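Local coordinates for diaminopimelate decarboxylase (Phaeodactylum tricornutum, PDB 7JPJ), which probably decarboxylates diaminopimelate in the last step of lysine biosynthesis, using pyridoxal 5'-phosphate as cofactor and forming an obligate dimer, at residues A46-Y51 against I255-A260; M233-G238 against L274-E279; S293-K298 against T308-D313; I331-G336 against Q376-A381. One frame throughout, in Å; residues are numbered along the deposited sequence.

Contact 1. Residues A46-Y51 against I255-A260; sequences AFPNAY and IGKPVA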
loop_
_atom_site.group_PDB
_atom_site.type_symbol
_atom_site.label_atom_id
_atom_site.label_comp_id
_atom_site.label_asym_id
_atom_site.label_seq_id
_atom_site.Cartn_x
_atom_site.Cartn_y
_atom_site.Cartn_z
ATOM N N ALA A 46 20.920 3.698 25.398
ATOM C CA ALA A 46 20.875 3.715 26.852
ATOM C C ALA A 46 19.987 2.612 27.419
ATOM O O ALA A 46 19.601 2.674 28.591
ATOM C CB ALA A 46 20.402 5.082 27.343
ATOM N N PHE A 47 19.652 1.612 26.608
ATOM C CA PHE A 47 18.800 0.521 27.060
ATOM C C PHE A 47 19.503 -0.266 28.162
ATOM O O PHE A 47 20.685 -0.608 28.015
ATOM C CB PHE A 47 18.457 -0.398 25.887
ATOM C CG PHE A 47 17.264 -1.280 26.126
ATOM C CD1 PHE A 47 17.402 -2.495 26.778
ATOM C CD2 PHE A 47 16.006 -0.901 25.684
ATOM C CE1 PHE A 47 16.306 -3.311 26.996
ATOM C CE2 PHE A 47 14.907 -1.713 25.897
ATOM C CZ PHE A 47 15.058 -2.919 26.554
ATOM N N PRO A 48 18.827 -0.563 29.271
ATOM C CA PRO A 48 19.473 -1.323 30.349
ATOM C C PRO A 48 19.878 -2.716 29.883
ATOM O O PRO A 48 19.070 -3.466 29.330
ATOM C CB PRO A 48 18.394 -1.381 31.437
ATOM C CG PRO A 48 17.469 -0.246 31.120
ATOM C CD PRO A 48 17.467 -0.133 29.632
ATOM N N ASN A 49 21.146 -3.057 30.108
ATOM C CA ASN A 49 21.684 -4.354 29.722
ATOM C C ASN A 49 22.590 -4.873 30.827
ATOM O O ASN A 49 23.170 -4.098 31.591
ATOM C CB ASN A 49 22.456 -4.284 28.395
ATOM C CG ASN A 49 23.688 -3.410 28.478
ATOM O OD1 ASN A 49 24.812 -3.908 28.476
ATOM N ND2 ASN A 49 23.484 -2.099 28.542
ATOM N N ALA A 50 22.711 -6.198 30.903
ATOM C CA ALA A 50 23.512 -6.825 31.946
ATOM C C ALA A 50 24.960 -7.030 31.513
ATOM O O ALA A 50 25.886 -6.653 32.240
ATOM C CB ALA A 50 22.889 -8.161 32.358
ATOM N N TYR A 51 25.174 -7.611 30.331
ATOM C CA TYR A 51 26.511 -7.992 29.889
ATOM C C TYR A 51 26.798 -7.520 28.468
ATOM O O TYR A 51 27.617 -8.123 27.766
ATOM C CB TYR A 51 26.699 -9.504 29.997
ATOM C CG TYR A 51 26.246 -10.067 31.323
ATOM C CD1 TYR A 51 26.986 -9.849 32.477
ATOM C CD2 TYR A 51 25.078 -10.812 31.424
ATOM C CE1 TYR A 51 26.578 -10.354 33.695
ATOM C CE2 TYR A 51 24.661 -11.325 32.640
ATOM C CZ TYR A 51 25.417 -11.091 33.772
ATOM O OH TYR A 51 25.017 -11.592 34.988
ATOM N N ILE A 255 11.117 -0.755 31.320
ATOM C CA ILE A 255 11.008 -2.143 30.883
ATOM C C ILE A 255 12.372 -2.793 30.702
ATOM O O ILE A 255 12.462 -4.025 30.638
ATOM C CB ILE A 255 10.209 -2.263 29.573
ATOM C CG1 ILE A 255 11.014 -1.694 28.405
ATOM C CG2 ILE A 255 8.859 -1.565 29.702
ATOM C CD1 ILE A 255 10.615 -2.251 27.061
ATOM N N GLY A 256 13.436 -1.999 30.628
ATOM C CA GLY A 256 14.764 -2.525 30.396
ATOM C C GLY A 256 15.392 -3.205 31.596
ATOM O O GLY A 256 16.086 -4.212 31.440
ATOM N N LYS A 257 15.169 -2.669 32.794
ATOM C CA LYS A 257 15.796 -3.213 33.996
ATOM C C LYS A 257 15.285 -4.616 34.329
ATOM O O LYS A 257 16.098 -5.489 34.660
ATOM C CB LYS A 257 15.601 -2.263 35.183
ATOM C CG LYS A 257 16.868 -2.033 36.005
ATOM C CD LYS A 257 17.838 -1.094 35.285
ATOM C CE LYS A 257 19.290 -1.376 35.665
ATOM N NZ LYS A 257 20.247 -0.592 34.832
ATOM N N PRO A 258 13.973 -4.889 34.270
ATOM C CA PRO A 258 13.529 -6.285 34.440
ATOM C C PRO A 258 14.053 -7.215 33.358
ATOM O O PRO A 258 14.273 -8.405 33.626
ATOM C CB PRO A 258 11.998 -6.174 34.398
ATOM C CG PRO A 258 11.712 -4.777 34.790
ATOM C CD PRO A 258 12.823 -3.968 34.210
ATOM N N VAL A 259 14.252 -6.712 32.139
ATOM C CA VAL A 259 14.870 -7.518 31.090
ATOM C C VAL A 259 16.326 -7.807 31.429
ATOM O O VAL A 259 16.789 -8.950 31.336
ATOM C CB VAL A 259 14.738 -6.815 29.728
ATOM C CG1 VAL A 259 15.641 -7.484 28.704
ATOM C CG2 VAL A 259 13.295 -6.837 29.262
ATOM N N ALA A 260 17.071 -6.769 31.819
ATOM C CA ALA A 260 18.465 -6.959 32.208
ATOM C C ALA A 260 18.591 -7.891 33.405
ATOM O O ALA A 260 19.574 -8.634 33.512
ATOM C CB ALA A 260 19.112 -5.610 32.514
#

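Contact 2. Residues M233-G238 against L274-E279; sequences MNLGGG and LQMEIE. With SO4 (sulfate ion), chain D.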
loop_
_atom_site.group_PDB
_atom_site.type_symbol
_atom_site.label_atom_id
_atom_site.label_comp_id
_atom_site.label_asym_id
_atom_site.label_seq_id
_atom_site.Cartn_x
_atom_site.Cartn_y
_atom_site.Cartn_z
ATOM N N MET A 233 21.512 -12.912 22.535
ATOM C CA MET A 233 20.058 -13.018 22.534
ATOM C C MET A 233 19.476 -11.766 21.887
ATOM O O MET A 233 19.671 -10.655 22.393
ATOM C CB MET A 233 19.525 -13.194 23.957
ATOM C CG MET A 233 18.012 -13.076 24.094
ATOM S SD MET A 233 17.143 -14.635 23.842
ATOM C CE MET A 233 16.582 -14.453 22.151
ATOM N N ASN A 234 18.772 -11.949 20.769
ATOM C CA ASN A 234 18.128 -10.859 20.036
ATOM C C ASN A 234 16.639 -10.860 20.378
ATOM O O ASN A 234 15.902 -11.762 19.966
ATOM C CB ASN A 234 18.355 -11.021 18.534
ATOM C CG ASN A 234 17.873 -9.824 17.721
ATOM O OD1 ASN A 234 16.985 -9.079 18.135
ATOM N ND2 ASN A 234 18.456 -9.649 16.541
ATOM N N LEU A 235 16.199 -9.841 21.119
ATOM C CA LEU A 235 14.819 -9.736 21.582
ATOM C C LEU A 235 13.902 -9.014 20.604
ATOM O O LEU A 235 12.712 -8.859 20.898
ATOM C CB LEU A 235 14.770 -9.025 22.937
ATOM C CG LEU A 235 15.381 -9.785 24.113
ATOM C CD1 LEU A 235 15.242 -8.984 25.403
ATOM C CD2 LEU A 235 14.741 -11.158 24.252
ATOM N N GLY A 236 14.420 -8.559 19.464
ATOM C CA GLY A 236 13.585 -7.956 18.444
ATOM C C GLY A 236 13.179 -6.528 18.770
ATOM O O GLY A 236 13.792 -5.834 19.587
ATOM N N GLY A 237 12.114 -6.087 18.104
ATOM C CA GLY A 237 11.578 -4.759 18.325
ATOM C C GLY A 237 10.180 -4.766 18.910
ATOM O O GLY A 237 9.851 -5.618 19.742
ATOM N N GLY A 238 9.348 -3.816 18.486
ATOM C CA GLY A 238 7.976 -3.727 18.939
ATOM C C GLY A 238 7.699 -2.658 19.974
ATOM O O GLY A 238 6.547 -2.531 20.409
ATOM N N LEU A 274 25.259 -13.329 28.548
ATOM C CA LEU A 274 24.848 -13.242 27.153
ATOM C C LEU A 274 24.771 -11.794 26.689
ATOM O O LEU A 274 24.308 -10.916 27.422
ATOM C CB LEU A 274 23.486 -13.910 26.942
ATOM C CG LEU A 274 23.361 -15.415 27.191
ATOM C CD1 LEU A 274 21.930 -15.865 26.954
ATOM C CD2 LEU A 274 24.324 -16.198 26.316
ATOM N N GLN A 275 25.222 -11.559 25.459
ATOM C CA GLN A 275 25.013 -10.274 24.810
ATOM C C GLN A 275 23.544 -10.114 24.429
ATOM O O GLN A 275 22.895 -11.070 23.996
ATOM C CB GLN A 275 25.896 -10.162 23.567
ATOM C CG GLN A 275 25.654 -8.910 22.744
ATOM C CD GLN A 275 26.635 -7.810 23.082
ATOM O OE1 GLN A 275 27.173 -7.768 24.189
ATOM N NE2 GLN A 275 26.865 -6.901 22.137
ATOM N N MET A 276 23.015 -8.903 24.598
ATOM C CA MET A 276 21.634 -8.602 24.247
ATOM C C MET A 276 21.573 -7.772 22.970
ATOM O O MET A 276 22.462 -6.965 22.686
ATOM C CB MET A 276 20.918 -7.846 25.373
ATOM C CG MET A 276 19.401 -7.931 25.292
ATOM S SD MET A 276 18.519 -6.827 26.413
ATOM C CE MET A 276 19.734 -5.547 26.678
ATOM N N GLU A 277 20.505 -7.978 22.204
ATOM C CA GLU A 277 20.254 -7.216 20.990
ATOM C C GLU A 277 18.803 -6.768 20.959
ATOM O O GLU A 277 17.910 -7.492 21.405
ATOM C CB GLU A 277 20.555 -8.032 19.735
ATOM C CG GLU A 277 22.020 -8.345 19.536
ATOM C CD GLU A 277 22.279 -9.048 18.222
ATOM O OE1 GLU A 277 21.302 -9.327 17.492
ATOM O OE2 GLU A 277 23.460 -9.310 17.904
ATOM N N ILE A 278 18.579 -5.569 20.430
ATOM C CA ILE A 278 17.243 -5.029 20.229
ATOM C C ILE A 278 17.142 -4.531 18.794
ATOM O O ILE A 278 18.112 -4.027 18.221
ATOM C CB ILE A 278 16.915 -3.901 21.234
ATOM C CG1 ILE A 278 17.887 -2.728 21.081
ATOM C CG2 ILE A 278 16.944 -4.437 22.656
ATOM C CD1 ILE A 278 17.569 -1.558 21.984
ATOM N N GLU A 279 15.960 -4.687 18.206
ATOM C CA GLU A 279 15.730 -4.372 16.797
ATOM C C GLU A 279 14.592 -3.369 16.638
ATOM O O GLU A 279 13.557 -3.682 16.038
ATOM C CB GLU A 279 15.436 -5.649 16.012
ATOM C CG GLU A 279 16.670 -6.368 15.478
ATOM C CD GLU A 279 16.336 -7.705 14.823
ATOM O OE1 GLU A 279 17.211 -8.603 14.800
ATOM O OE2 GLU A 279 15.194 -7.862 14.336
HETATM S S SO4 D . 8.916 -2.191 14.958
HETATM O O1 SO4 D . 7.722 -1.443 15.344
HETATM O O2 SO4 D . 9.903 -2.118 16.034
HETATM O O3 SO4 D . 9.483 -1.622 13.740
HETATM O O4 SO4 D . 8.551 -3.583 14.707
#

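Contact 3. Residues S293-K298 against T308-D313; sequences SKVQDK and TFLKLD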
loop_
_atom_site.group_PDB
_atom_site.type_symbol
_atom_site.label_atom_id
_atom_site.label_comp_id
_atom_site.label_asym_id
_atom_site.label_seq_id
_atom_site.Cartn_x
_atom_site.Cartn_y
_atom_site.Cartn_z
ATOM N N SER A 293 2.472 18.643 3.267
ATOM C CA SER A 293 1.640 18.817 2.086
ATOM C C SER A 293 0.917 20.155 2.158
ATOM O O SER A 293 0.949 20.854 3.175
ATOM C CB SER A 293 0.622 17.676 1.943
ATOM O OG SER A 293 -0.355 17.739 2.968
ATOM N N LYS A 294 0.253 20.505 1.060
ATOM C CA LYS A 294 -0.517 21.735 0.969
ATOM C C LYS A 294 -1.993 21.412 0.790
ATOM O O LYS A 294 -2.359 20.391 0.199
ATOM C CB LYS A 294 -0.027 22.621 -0.186
ATOM C CG LYS A 294 0.883 23.759 0.267
ATOM C CD LYS A 294 1.474 24.538 -0.906
ATOM C CE LYS A 294 2.971 24.781 -0.717
ATOM N NZ LYS A 294 3.264 26.131 -0.147
ATOM N N VAL A 295 -2.839 22.293 1.322
ATOM C CA VAL A 295 -4.285 22.201 1.140
ATOM C C VAL A 295 -4.599 22.788 -0.234
ATOM O O VAL A 295 -4.608 24.006 -0.415
ATOM C CB VAL A 295 -5.048 22.922 2.254
ATOM C CG1 VAL A 295 -6.541 22.656 2.129
ATOM C CG2 VAL A 295 -4.534 22.482 3.616
ATOM N N GLN A 296 -4.846 21.920 -1.213
ATOM C CA GLN A 296 -5.102 22.360 -2.578
ATOM C C GLN A 296 -6.578 22.594 -2.870
ATOM O O GLN A 296 -6.898 23.170 -3.916
ATOM C CB GLN A 296 -4.538 21.343 -3.577
ATOM C CG GLN A 296 -4.974 19.911 -3.325
ATOM C CD GLN A 296 -5.981 19.414 -4.344
ATOM O OE1 GLN A 296 -6.397 20.151 -5.238
ATOM N NE2 GLN A 296 -6.383 18.155 -4.211
ATOM N N ASP A 297 -7.479 22.174 -1.983
ATOM C CA ASP A 297 -8.905 22.388 -2.189
ATOM C C ASP A 297 -9.639 22.206 -0.868
ATOM O O ASP A 297 -9.170 21.499 0.026
ATOM C CB ASP A 297 -9.472 21.435 -3.247
ATOM C CG ASP A 297 -10.738 21.966 -3.893
ATOM O OD1 ASP A 297 -11.260 23.007 -3.442
ATOM O OD2 ASP A 297 -11.213 21.339 -4.859
ATOM N N LYS A 298 -10.800 22.851 -0.764
ATOM C CA LYS A 298 -11.634 22.798 0.432
ATOM C C LYS A 298 -13.095 22.806 0.003
ATOM O O LYS A 298 -13.556 23.776 -0.604
ATOM C CB LYS A 298 -11.330 23.979 1.360
ATOM C CG LYS A 298 -12.057 23.947 2.692
ATOM C CD LYS A 298 -11.722 25.178 3.523
ATOM C CE LYS A 298 -12.473 25.176 4.846
ATOM N NZ LYS A 298 -12.134 26.358 5.691
ATOM N N THR A 308 -16.868 19.323 6.484
ATOM C CA THR A 308 -15.972 20.178 5.723
ATOM C C THR A 308 -14.715 19.379 5.418
ATOM O O THR A 308 -14.098 18.817 6.327
ATOM C CB THR A 308 -15.629 21.455 6.494
ATOM O OG1 THR A 308 -16.752 22.345 6.462
ATOM C CG2 THR A 308 -14.423 22.149 5.878
ATOM N N PHE A 309 -14.353 19.310 4.139
ATOM C CA PHE A 309 -13.268 18.456 3.673
ATOM C C PHE A 309 -12.071 19.301 3.260
ATOM O O PHE A 309 -12.212 20.244 2.473
ATOM C CB PHE A 309 -13.719 17.591 2.494
ATOM C CG PHE A 309 -14.825 16.630 2.827
ATOM C CD1 PHE A 309 -16.148 17.038 2.808
ATOM C CD2 PHE A 309 -14.543 15.311 3.147
ATOM C CE1 PHE A 309 -17.164 16.150 3.108
ATOM C CE2 PHE A 309 -15.557 14.422 3.447
ATOM C CZ PHE A 309 -16.867 14.841 3.429
ATOM N N LEU A 310 -10.899 18.954 3.787
ATOM C CA LEU A 310 -9.629 19.502 3.330
ATOM C C LEU A 310 -8.970 18.482 2.409
ATOM O O LEU A 310 -8.649 17.369 2.839
ATOM C CB LEU A 310 -8.710 19.824 4.506
ATOM C CG LEU A 310 -9.096 20.959 5.456
ATOM C CD1 LEU A 310 -7.952 21.227 6.410
ATOM C CD2 LEU A 310 -9.458 22.218 4.689
ATOM N N LYS A 311 -8.775 18.858 1.148
ATOM C CA LYS A 311 -8.170 17.983 0.152
ATOM C C LYS A 311 -6.709 18.378 -0.031
ATOM O O LYS A 311 -6.409 19.531 -0.357
ATOM C CB LYS A 311 -8.921 18.067 -1.177
ATOM C CG LYS A 311 -10.438 17.997 -1.041
ATOM C CD LYS A 311 -11.136 18.397 -2.330
ATOM C CE LYS A 311 -11.736 17.197 -3.034
ATOM N NZ LYS A 311 -12.405 17.583 -4.310
ATOM N N LEU A 312 -5.811 17.420 0.173
ATOM C CA LEU A 312 -4.381 17.655 0.057
ATOM C C LEU A 312 -3.883 17.296 -1.340
ATOM O O LEU A 312 -4.624 16.782 -2.182
ATOM C CB LEU A 312 -3.616 16.841 1.101
ATOM C CG LEU A 312 -4.119 16.837 2.544
ATOM C CD1 LEU A 312 -3.374 15.778 3.337
ATOM C CD2 LEU A 312 -3.946 18.208 3.179
ATOM N N ASP A 313 -2.601 17.575 -1.582
ATOM C CA ASP A 313 -1.902 17.078 -2.761
ATOM C C ASP A 313 -1.089 15.826 -2.448
ATOM O O ASP A 313 -0.071 15.562 -3.096
ATOM C CB ASP A 313 -1.014 18.167 -3.370
ATOM C CG ASP A 313 0.076 18.650 -2.423
ATOM O OD1 ASP A 313 0.074 18.264 -1.235
ATOM O OD2 ASP A 313 0.940 19.433 -2.879
HETATM O O HOH W 1 -10.705 18.778 -5.828
#

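Contact 4. Residues I331-G336 against Q376-A381; sequences ITILPG and QELRAA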
loop_
_atom_site.group_PDB
_atom_site.type_symbol
_atom_site.label_atom_id
_atom_site.label_comp_id
_atom_site.label_asym_id
_atom_site.label_seq_id
_atom_site.Cartn_x
_atom_site.Cartn_y
_atom_site.Cartn_z
ATOM N N ILE A 331 -1.706 15.996 13.460
ATOM C CA ILE A 331 -1.884 16.861 12.301
ATOM C C ILE A 331 -1.877 18.311 12.758
ATOM O O ILE A 331 -2.644 18.692 13.649
ATOM C CB ILE A 331 -3.187 16.534 11.550
ATOM C CG1 ILE A 331 -3.134 15.103 11.012
ATOM C CG2 ILE A 331 -3.415 17.531 10.431
ATOM C CD1 ILE A 331 -4.472 14.551 10.600
ATOM N N THR A 332 -1.012 19.116 12.148
ATOM C CA THR A 332 -0.929 20.543 12.413
ATOM C C THR A 332 -1.003 21.293 11.094
ATOM O O THR A 332 -0.365 20.901 10.111
ATOM C CB THR A 332 0.367 20.905 13.152
ATOM O OG1 THR A 332 0.361 20.306 14.453
ATOM C CG2 THR A 332 0.500 22.413 13.301
ATOM N N ILE A 333 -1.785 22.368 11.073
ATOM C CA ILE A 333 -1.944 23.208 9.893
ATOM C C ILE A 333 -1.225 24.524 10.145
ATOM O O ILE A 333 -1.539 25.238 11.104
ATOM C CB ILE A 333 -3.424 23.437 9.559
ATOM C CG1 ILE A 333 -4.036 22.141 9.029
ATOM C CG2 ILE A 333 -3.572 24.568 8.550
ATOM C CD1 ILE A 333 -5.525 22.211 8.854
ATOM N N LEU A 334 -0.258 24.843 9.283
ATOM C CA LEU A 334 0.543 26.054 9.366
ATOM C C LEU A 334 0.220 26.988 8.203
ATOM O O LEU A 334 -0.214 26.532 7.141
ATOM C CB LEU A 334 2.040 25.725 9.357
ATOM C CG LEU A 334 2.512 24.848 10.519
ATOM C CD1 LEU A 334 3.919 24.327 10.276
ATOM C CD2 LEU A 334 2.432 25.614 11.833
ATOM N N PRO A 335 0.414 28.297 8.372
ATOM C CA PRO A 335 0.093 29.234 7.286
ATOM C C PRO A 335 1.014 29.037 6.092
ATOM O O PRO A 335 2.234 28.930 6.239
ATOM C CB PRO A 335 0.293 30.610 7.930
ATOM C CG PRO A 335 1.239 30.360 9.061
ATOM C CD PRO A 335 0.892 28.996 9.577
ATOM N N GLY A 336 0.415 28.994 4.900
ATOM C CA GLY A 336 1.181 28.958 3.663
ATOM C C GLY A 336 2.056 30.176 3.443
ATOM O O GLY A 336 2.857 30.185 2.502
ATOM N N GLN A 376 -10.929 16.262 13.136
ATOM C CA GLN A 376 -9.958 16.819 14.066
ATOM C C GLN A 376 -10.110 18.333 14.116
ATOM O O GLN A 376 -10.321 18.980 13.084
ATOM C CB GLN A 376 -8.525 16.447 13.665
ATOM C CG GLN A 376 -8.270 14.950 13.561
ATOM C CD GLN A 376 -6.788 14.604 13.528
ATOM O OE1 GLN A 376 -5.936 15.430 13.858
ATOM N NE2 GLN A 376 -6.474 13.376 13.124
ATOM N N GLU A 377 -10.019 18.898 15.317
ATOM C CA GLU A 377 -10.034 20.347 15.480
ATOM C C GLU A 377 -8.642 20.874 15.157
ATOM O O GLU A 377 -7.684 20.606 15.888
ATOM C CB GLU A 377 -10.460 20.728 16.895
ATOM C CG GLU A 377 -11.157 22.082 17.004
ATOM C CD GLU A 377 -11.470 22.467 18.445
ATOM O OE1 GLU A 377 -11.210 23.629 18.837
ATOM O OE2 GLU A 377 -11.976 21.600 19.189
ATOM N N LEU A 378 -8.521 21.603 14.050
ATOM C CA LEU A 378 -7.251 22.162 13.608
ATOM C C LEU A 378 -7.408 23.660 13.376
ATOM O O LEU A 378 -8.496 24.224 13.517
ATOM C CB LEU A 378 -6.743 21.469 12.337
ATOM C CG LEU A 378 -6.941 19.959 12.255
ATOM C CD1 LEU A 378 -7.000 19.505 10.806
ATOM C CD2 LEU A 378 -5.831 19.245 13.002
ATOM N N ARG A 379 -6.296 24.305 13.030
ATOM C CA ARG A 379 -6.339 25.707 12.646
ATOM C C ARG A 379 -7.146 25.865 11.366
ATOM O O ARG A 379 -7.028 25.059 10.439
ATOM C CB ARG A 379 -4.920 26.246 12.451
ATOM C CG ARG A 379 -4.848 27.633 11.822
ATOM C CD ARG A 379 -3.410 28.043 11.536
ATOM N NE ARG A 379 -3.322 29.298 10.791
ATOM C CZ ARG A 379 -3.298 29.376 9.463
ATOM N NH1 ARG A 379 -3.360 28.273 8.731
ATOM N NH2 ARG A 379 -3.216 30.557 8.863
ATOM N N ALA A 380 -7.991 26.890 11.330
ATOM C CA ALA A 380 -8.732 27.211 10.119
ATOM C C ALA A 380 -7.774 27.350 8.949
ATOM O O ALA A 380 -6.816 28.127 9.004
ATOM C CB ALA A 380 -9.531 28.498 10.314
ATOM N N ALA A 381 -8.019 26.578 7.897
ATOM C CA ALA A 381 -7.100 26.476 6.775
ATOM C C ALA A 381 -7.712 27.115 5.539
ATOM O O ALA A 381 -8.846 26.796 5.164
ATOM C CB ALA A 381 -6.742 25.015 6.490
#

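Contact 1. Residues A46-Y51 against I255-A260
Ala260 N donates to Gly256 O over 2.8 Å, and this turn of helix 252-270 is what the loop 46-51 rests on. No hydrogen bond crosses the contact. Pro48 sits on the backbone of Gly256, with its CB 3.5 Å from Gly256 C. Glycine has no side chain, so the proline ring can lie directly on the main chain. Lys257 bends at chi2 and brings its CD to 3.9 Å from Pro48 CB. Further along, Ala260 CB lies 3.8 Å from Pro48 O. At Pro48, an alanine lacking the ring's CG and CD is likely to leave a gap over the Gly256 backbone and free the loop to shift. In Phe47, CG stands opposite the backbone N (chi1 -162°), which lays the ring against the helix. Its CE1 comes obliquely to 3.8 Å from Gly256 CA. The loop is tied within itself: Asn49 ND2 donates to Phe47 O at 3.2 Å, in the carbonyl plane. Phe47 also packs on Met276 and Ile278 of strand 275-278. The loop joining helix 34-45 to strand 53-58 thus packs on helix 252-270, on the outer helical layer of the TIM-type alpha/beta barrel.

Contact 2. Residues M233-G238 against L274-E279
Met233 and Met276, and next to them Asn234 and Glu277, pair as parallel strand neighbours, and here the contact is tight. Met233 N donates to Gln275 O over 2.7 Å in a nearly straight bond (167°). Met233 O accepts from Glu277 N, and Glu277 O from Leu235 N. On the face of the two methionines, Leu235 CD1 lies 4.1 Å from Met276 SD. On the other face, the amide of Asn234 is fixed by an Asx turn, in which Gly236 N donates to Asn234 OD1 at 2.9 Å. With CG anti to the backbone N (chi1 -172°), the amide reaches between Glu277 and Glu279. Its plane stands 87° from the Glu279 carboxylate; ND2 faces OE1 there, but the modelled separation is too short to be trusted. Glu277 has its charge partner in Arg56 through OE2.

Past the strands, Glu279 N still bonds to Gly236 O (2.8 Å), meeting it from above the carbonyl plane. The loose end is at Gly238, which touches nothing on 274-279 and is partly exposed. Its N instead donates to O2 of a sulfate ion at 3.0 Å, which Gly281 N, Thr282 OG1 and Tyr395 OH also hold. The sulfate probably comes from the crystallisation liquor. A glycine-rich loop after a barrel strand, holding such an anion, is consistent with the cofactor phosphate site of pyridoxal-dependent decarboxylases.

Contact 3. Residues S293-K298 against T308-D313
A classic beta bulge is built into the hairpin of strands 289-300 and 308-312. Gln296 and Asp297 both face Lys311, and both backbone N atoms donate to Lys311 O. Gln296 N lies 3.0 Å from Lys311 O, nearly along the C=O axis; Asp297 N is farther from it. Lys311 N returns a bond to Asp297 O at 2.9 Å. The side chain of Gln296 adds a further tie. Its CG sits between the backbone N and the carbonyl carbon (chi1 51°), and chi2 bends the amide back over the partner strand. NE2 then donates to Leu312 O over 3.0 Å, from above the carbonyl plane. The same NE2 also donates to Gln104 O of the second subunit. With a leucine in place of Gln296, Leu312 O and Gln104 O of the second subunit would probably lose this donor.

At the start of strand segment 293-298, Lys294 N bonds to Asp313 OD1 at 3.2 Å, meeting it from above the carboxylate plane. Asp313 OD2 goes to Thr27. On the face of Lys298 and Leu310, the extended lysine runs alongside the leucine, with Lys298 CG 3.7 Å from Leu310 CD2. Its NZ goes on to Glu348.

On the other face, Asp297 and Lys311 lie side by side, pointing the same way. Their polar ends bond to the second subunit: Asp297 OD2 to its Ser124 OG, Lys311 NZ to its Gln104 OE1. Directly, their salt bridge is long, 4.0 Å between Asp297 OD2 and Lys311 NZ. A water bridges the pair: it donates to Asp297 OD2 at 2.8 Å and accepts from Lys311 NZ.

Contact 4. Residues I331-G336 against Q376-A381
The guanidinium of Arg379 has Pro335 over one face and Ile333 at its edge. Pro335 CB lies 3.6 Å from Arg379 NH2. Ile333 CG2 lies near the guanidinium plane, 3.7 Å from Arg379 NH1. The arginine chain is extended from CG to NE, with chi1 near 180° (170°), and its CD passes 3.4 Å from Ile333 O. The other flat group is the amide of Gln376. The Ile331 side chain crosses that of Gln376 at about a right angle, and its CD1 comes nearest to NE2.

Between these two ends the contact is apolar. Ile333 CD1 meets Leu378 CD1 at 3.6 Å, again at about a right angle. Ile331 CG2 lies 3.9 Å from Leu378 CD2, and Ile333 CG2 lies 3.8 Å from Ala381 CB.

No hydrogen bond joins the segments, which meet by side chains packing on each other and on backbone carbonyls. Their strands run in roughly the same direction, 25° apart, with axes 6.1 Å from each other. Each bonds to another strand of the same mixed sheet: 331-334 to 386-390, and 373-379 to 347-353.

Outside the contact, Arg379 NE donates to Val343 O, NH2 to Asp342 O, and NH1 makes a salt bridge with Asp385. These three bonds probably fix the guanidinium's rotation, and Asp385 probably offsets its charge, so it can offer a face to Pro335 and an edge to Ile333.

In the fold
The four contacts form two pairs. Contacts 1 and 2 have centres 11 Å apart and touch where Met276 packs on Pro48 and Asn49, and where Val259 meets Leu235. Both lie in the pyridoxal-binding barrel: strand 232-234, helix 252-270 and strand 275-278 follow one another as a beta-alpha-beta crossover. Their segments alternate along the chain. Contacts 3 and 4 come later, in series, and their centres are also 11 Å apart. They belong to the same mixed sheet and share Leu310, which packs on Ile333 and Ala381. The centres of contacts 2 and 3 are 43 Å apart. One pair thus lies in the barrel and the other in the beta-rich part, whose hairpin also meets the second subunit.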